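PDB 6B3P: Amy13K from Eubacterium rectale DSM 17629, which binds malto-oligosaccharides through two family 26 carbohydrate-binding modules of a surface-anchored alpha-amylase, probably holding the enzyme to starch. Local coordinates for residues Tyr155-Phe167 / Thr175-Thr187. Sequence-based numbering, arbitrary orientation.
Sequences YTQDVKQNFSCIF and TDNIDVSVTSTST. With GLC (alpha-D-glucopyranose), chain D.
F163 and V180 form a hydrogen-bonded antiparallel pair, as do C165 and I178, with S164 and D179 as the non-hydrogen-bonded pair between them; the short axes of 163-167 and 178-180 approach to 4.7 Å, their directions 147° apart. Side chains join in extending the ladder at both ends. At one, T175 OG1 replaces a carbonyl, accepting from F167 N at 3.1 Å, while T175 N returns a bond to F167 O. At the other, N162 OD1 receives V182 N at 2.9 Å, the donor above its carbonyl plane. K160 NZ reaches V182 O and also forms a salt bridge with E82.

On the face carrying F163, C165, I178 and V180, V180 CB sits 4.0 Å from the F163 ring centroid and 10° off its normal, a CH-pi contact; F163 CG lies between backbone N and carbonyl carbon (chi1 59°), setting the ring beside V180. Flanking this layer, V182 CG2 approaches F163 obliquely, whereas I178 CD1 meets the F167 ring edge, 3.6 Å from CD2.

N177 OD1 accepts from glucose O2 and its ND2 donates nearly straight to O3, with I166 CD1 beside O2. The hairpin ends one CBM26 beta-sandwich sheet, 178-180 being its edge strand, and supplies I166 and N177 to the glycan-binding site, alongside Y119.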
loop_
_atom_site.group_PDB
_atom_site.type_symbol
_atom_site.label_atom_id
_atom_site.label_comp_id
_atom_site.label_asym_id
_atom_site.label_seq_id
_atom_site.Cartn_x
_atom_site.Cartn_y
_atom_site.Cartn_z
ATOM N N TYR A 155 -10.654 -1.772 -2.125
ATOM C CA TYR A 155 -11.277 -0.959 -3.162
ATOM C C TYR A 155 -10.351 -0.809 -4.363
ATOM O O TYR A 155 -9.211 -0.363 -4.233
ATOM C CB TYR A 155 -11.667 0.410 -2.606
ATOM C CG TYR A 155 -12.819 0.322 -1.637
ATOM C CD1 TYR A 155 -14.097 0.022 -2.084
ATOM C CD2 TYR A 155 -12.629 0.524 -0.277
ATOM C CE1 TYR A 155 -15.155 -0.072 -1.207
ATOM C CE2 TYR A 155 -13.681 0.434 0.608
ATOM C CZ TYR A 155 -14.942 0.135 0.140
ATOM O OH TYR A 155 -15.991 0.046 1.025
ATOM N N THR A 156 -10.862 -1.196 -5.529
ATOM C CA THR A 156 -10.106 -1.166 -6.774
ATOM C C THR A 156 -10.662 -0.106 -7.708
ATOM O O THR A 156 -11.867 -0.064 -7.938
ATOM C CB THR A 156 -10.152 -2.531 -7.484
ATOM O OG1 THR A 156 -9.668 -3.550 -6.601
ATOM C CG2 THR A 156 -9.310 -2.514 -8.753
ATOM N N GLN A 157 -9.784 0.733 -8.255
ATOM C CA GLN A 157 -10.187 1.767 -9.209
ATOM C C GLN A 157 -9.316 1.740 -10.457
ATOM O O GLN A 157 -8.184 1.260 -10.422
ATOM C CB GLN A 157 -10.107 3.155 -8.573
ATOM C CG GLN A 157 -10.839 3.295 -7.253
ATOM C CD GLN A 157 -10.691 4.680 -6.661
ATOM O OE1 GLN A 157 -11.383 5.614 -7.061
ATOM N NE2 GLN A 157 -9.777 4.821 -5.706
ATOM N N ASP A 158 -9.849 2.265 -11.557
ATOM C CA ASP A 158 -9.088 2.389 -12.794
ATOM C C ASP A 158 -8.177 3.612 -12.766
ATOM O O ASP A 158 -7.208 3.689 -13.524
ATOM C CB ASP A 158 -10.026 2.475 -14.000
ATOM C CG ASP A 158 -10.811 1.194 -14.220
ATOM O OD1 ASP A 158 -10.562 0.209 -13.496
ATOM O OD2 ASP A 158 -11.674 1.168 -15.122
ATOM N N VAL A 159 -8.495 4.562 -11.889
ATOM C CA VAL A 159 -7.727 5.794 -11.772
ATOM C C VAL A 159 -7.304 6.038 -10.328
ATOM O O VAL A 159 -7.860 5.459 -9.394
ATOM C CB VAL A 159 -8.526 7.013 -12.285
ATOM C CG1 VAL A 159 -8.899 6.824 -13.752
ATOM C CG2 VAL A 159 -9.776 7.250 -11.431
ATOM N N LYS A 160 -6.316 6.908 -10.163
ATOM C CA LYS A 160 -5.722 7.187 -8.865
ATOM C C LYS A 160 -6.507 8.266 -8.126
ATOM O O LYS A 160 -6.104 9.430 -8.101
ATOM C CB LYS A 160 -4.271 7.616 -9.053
ATOM C CG LYS A 160 -3.467 7.747 -7.786
ATOM C CD LYS A 160 -2.039 8.097 -8.143
ATOM C CE LYS A 160 -1.240 8.521 -6.937
ATOM N NZ LYS A 160 -1.722 9.812 -6.369
ATOM N N GLN A 161 -7.626 7.870 -7.523
ATOM C CA GLN A 161 -8.520 8.821 -6.876
ATOM C C GLN A 161 -8.625 8.580 -5.378
ATOM O O GLN A 161 -8.917 7.469 -4.936
ATOM C CB GLN A 161 -9.911 8.750 -7.507
ATOM C CG GLN A 161 -10.836 9.879 -7.071
ATOM C CD GLN A 161 -11.975 10.118 -8.041
ATOM O OE1 GLN A 161 -11.767 10.210 -9.251
ATOM N NE2 GLN A 161 -13.190 10.223 -7.512
ATOM N N ASN A 162 -8.383 9.632 -4.603
ATOM C CA ASN A 162 -8.584 9.577 -3.164
ATOM C C ASN A 162 -10.062 9.388 -2.858
ATOM O O ASN A 162 -10.926 9.744 -3.660
ATOM C CB ASN A 162 -8.064 10.850 -2.489
ATOM C CG ASN A 162 -6.567 11.038 -2.667
ATOM O OD1 ASN A 162 -5.842 10.095 -2.987
ATOM N ND2 ASN A 162 -6.095 12.261 -2.451
ATOM N N PHE A 163 -10.349 8.817 -1.696
ATOM C CA PHE A 163 -11.722 8.625 -1.262
ATOM C C PHE A 163 -11.769 8.560 0.256
ATOM O O PHE A 163 -10.742 8.696 0.921
ATOM C CB PHE A 163 -12.315 7.355 -1.877
ATOM C CG PHE A 163 -11.560 6.104 -1.541
ATOM C CD1 PHE A 163 -10.442 5.738 -2.271
ATOM C CD2 PHE A 163 -11.975 5.284 -0.503
ATOM C CE1 PHE A 163 -9.747 4.584 -1.968
ATOM C CE2 PHE A 163 -11.284 4.128 -0.196
ATOM C CZ PHE A 163 -10.168 3.778 -0.929
ATOM N N SER A 164 -12.966 8.363 0.795
ATOM C CA SER A 164 -13.151 8.278 2.235
ATOM C C SER A 164 -13.975 7.055 2.582
ATOM O O SER A 164 -14.744 6.567 1.754
ATOM C CB SER A 164 -13.833 9.539 2.765
ATOM O OG SER A 164 -13.148 10.707 2.348
ATOM N N CYS A 165 -13.815 6.553 3.801
ATOM C CA CYS A 165 -14.620 5.428 4.252
ATOM C C CYS A 165 -14.783 5.406 5.768
ATOM O O CYS A 165 -14.093 6.122 6.494
ATOM C CB CYS A 165 -14.012 4.105 3.776
ATOM S SG CYS A 165 -12.444 3.681 4.559
ATOM N N ILE A 166 -15.719 4.582 6.228
ATOM C CA ILE A 166 -16.022 4.438 7.646
ATOM C C ILE A 166 -16.264 2.970 7.965
ATOM O O ILE A 166 -17.008 2.295 7.254
ATOM C CB ILE A 166 -17.272 5.257 8.048
ATOM C CG1 ILE A 166 -17.022 6.754 7.869
ATOM C CG2 ILE A 166 -17.676 4.968 9.497
ATOM C CD1 ILE A 166 -18.291 7.577 7.890
ATOM N N PHE A 167 -15.638 2.476 9.030
ATOM C CA PHE A 167 -15.918 1.133 9.522
ATOM C C PHE A 167 -16.972 1.225 10.620
ATOM O O PHE A 167 -16.950 2.156 11.419
ATOM C CB PHE A 167 -14.646 0.460 10.042
ATOM C CG PHE A 167 -13.651 0.126 8.962
ATOM C CD1 PHE A 167 -13.768 -1.048 8.233
ATOM C CD2 PHE A 167 -12.600 0.983 8.677
ATOM C CE1 PHE A 167 -12.856 -1.361 7.241
ATOM C CE2 PHE A 167 -11.686 0.675 7.684
ATOM C CZ PHE A 167 -11.814 -0.498 6.967
ATOM N N THR A 175 -16.224 4.420 13.095
ATOM C CA THR A 175 -14.988 5.195 13.143
ATOM C C THR A 175 -15.242 6.643 12.745
ATOM O O THR A 175 -16.318 6.982 12.252
ATOM C CB THR A 175 -13.912 4.611 12.198
ATOM O OG1 THR A 175 -14.357 4.712 10.839
ATOM C CG2 THR A 175 -13.627 3.155 12.527
ATOM N N ASP A 176 -14.244 7.493 12.960
ATOM C CA ASP A 176 -14.220 8.807 12.332
ATOM C C ASP A 176 -14.168 8.621 10.825
ATOM O O ASP A 176 -13.910 7.520 10.337
ATOM C CB ASP A 176 -13.007 9.626 12.784
ATOM C CG ASP A 176 -13.054 9.990 14.252
ATOM O OD1 ASP A 176 -14.160 10.235 14.774
ATOM O OD2 ASP A 176 -11.976 10.045 14.882
ATOM N N ASN A 177 -14.402 9.697 10.087
ATOM C CA ASN A 177 -14.129 9.691 8.660
ATOM C C ASN A 177 -12.670 9.353 8.403
ATOM O O ASN A 177 -11.779 10.012 8.936
ATOM C CB ASN A 177 -14.440 11.042 8.037
ATOM C CG ASN A 177 -15.920 11.333 7.972
ATOM O OD1 ASN A 177 -16.746 10.598 8.520
ATOM N ND2 ASN A 177 -16.260 12.422 7.298
ATOM N N ILE A 178 -12.434 8.331 7.589
ATOM C CA ILE A 178 -11.081 7.967 7.186
ATOM C C ILE A 178 -10.816 8.510 5.788
ATOM O O ILE A 178 -11.414 8.049 4.822
ATOM C CB ILE A 178 -10.874 6.441 7.198
ATOM C CG1 ILE A 178 -11.186 5.866 8.582
ATOM C CG2 ILE A 178 -9.441 6.092 6.795
ATOM C CD1 ILE A 178 -11.556 4.405 8.556
ATOM N N ASP A 179 -9.923 9.488 5.689
ATOM C CA ASP A 179 -9.577 10.080 4.402
ATOM C C ASP A 179 -8.405 9.329 3.783
ATOM O O ASP A 179 -7.265 9.456 4.232
ATOM C CB ASP A 179 -9.243 11.564 4.556
ATOM C CG ASP A 179 -10.417 12.376 5.072
ATOM O OD1 ASP A 179 -11.576 11.940 4.895
ATOM O OD2 ASP A 179 -10.180 13.455 5.650
ATOM N N VAL A 180 -8.699 8.548 2.750
ATOM C CA VAL A 180 -7.704 7.687 2.121
ATOM C C VAL A 180 -6.976 8.410 0.995
ATOM O O VAL A 180 -7.578 8.767 -0.018
ATOM C CB VAL A 180 -8.356 6.398 1.565
ATOM C CG1 VAL A 180 -7.320 5.504 0.881
ATOM C CG2 VAL A 180 -9.064 5.641 2.681
ATOM N N SER A 181 -5.679 8.629 1.188
ATOM C CA SER A 181 -4.813 9.114 0.121
ATOM C C SER A 181 -4.207 7.931 -0.622
ATOM O O SER A 181 -3.413 7.176 -0.060
ATOM C CB SER A 181 -3.705 10.012 0.675
ATOM O OG SER A 181 -4.240 11.195 1.242
ATOM N N VAL A 182 -4.591 7.766 -1.884
ATOM C CA VAL A 182 -4.032 6.711 -2.724
ATOM C C VAL A 182 -2.688 7.179 -3.273
ATOM O O VAL A 182 -2.628 8.084 -4.104
ATOM C CB VAL A 182 -4.988 6.335 -3.880
ATOM C CG1 VAL A 182 -4.402 5.203 -4.716
ATOM C CG2 VAL A 182 -6.356 5.937 -3.328
ATOM N N THR A 183 -1.615 6.554 -2.793
ATOM C CA THR A 183 -0.253 6.973 -3.113
ATOM C C THR A 183 0.438 6.017 -4.082
ATOM O O THR A 183 1.575 6.251 -4.487
ATOM C CB THR A 183 0.598 7.084 -1.833
ATOM O OG1 THR A 183 0.536 5.849 -1.107
ATOM C CG2 THR A 183 0.085 8.217 -0.951
ATOM N N SER A 184 -0.250 4.941 -4.452
ATOM C CA SER A 184 0.308 3.958 -5.373
ATOM C C SER A 184 -0.765 2.968 -5.808
ATOM O O SER A 184 -1.895 3.018 -5.324
ATOM C CB SER A 184 1.469 3.209 -4.722
ATOM O OG SER A 184 0.994 2.202 -3.846
ATOM N N THR A 185 -0.403 2.067 -6.716
ATOM C CA THR A 185 -1.331 1.055 -7.212
ATOM C C THR A 185 -1.608 -0.044 -6.182
ATOM O O THR A 185 -2.484 -0.886 -6.389
ATOM C CB THR A 185 -0.802 0.399 -8.502
ATOM O OG1 THR A 185 0.527 -0.091 -8.284
ATOM C CG2 THR A 185 -0.784 1.398 -9.646
ATOM N N SER A 186 -0.858 -0.041 -5.086
ATOM C CA SER A 186 -1.044 -1.030 -4.024
ATOM C C SER A 186 -0.944 -0.378 -2.645
ATOM O O SER A 186 -0.157 -0.798 -1.797
ATOM C CB SER A 186 -0.016 -2.155 -4.156
ATOM O OG SER A 186 1.305 -1.642 -4.113
ATOM N N THR A 187 -1.758 0.651 -2.431
ATOM C CA THR A 187 -1.780 1.370 -1.163
ATOM C C THR A 187 -2.405 0.507 -0.071
ATOM O O THR A 187 -3.445 -0.117 -0.282
ATOM C CB THR A 187 -2.564 2.691 -1.282
ATOM O OG1 THR A 187 -1.971 3.512 -2.293
ATOM C CG2 THR A 187 -2.575 3.453 0.045
HETATM C C1 GLC D . -20.745 9.874 6.287
HETATM C C2 GLC D . -19.816 10.912 6.852
HETATM C C3 GLC D . -20.162 12.279 6.318
HETATM C C4 GLC D . -20.223 12.258 4.818
HETATM C C5 GLC D . -21.183 11.191 4.363
HETATM C C6 GLC D . -21.270 11.122 2.854
HETATM O O2 GLC D . -19.864 10.874 8.254
HETATM O O3 GLC D . -19.193 13.199 6.714
HETATM O O4 GLC D . -20.557 13.552 4.330
HETATM O O5 GLC D . -20.758 9.956 4.881
HETATM O O6 GLC D . -22.218 10.193 2.391
#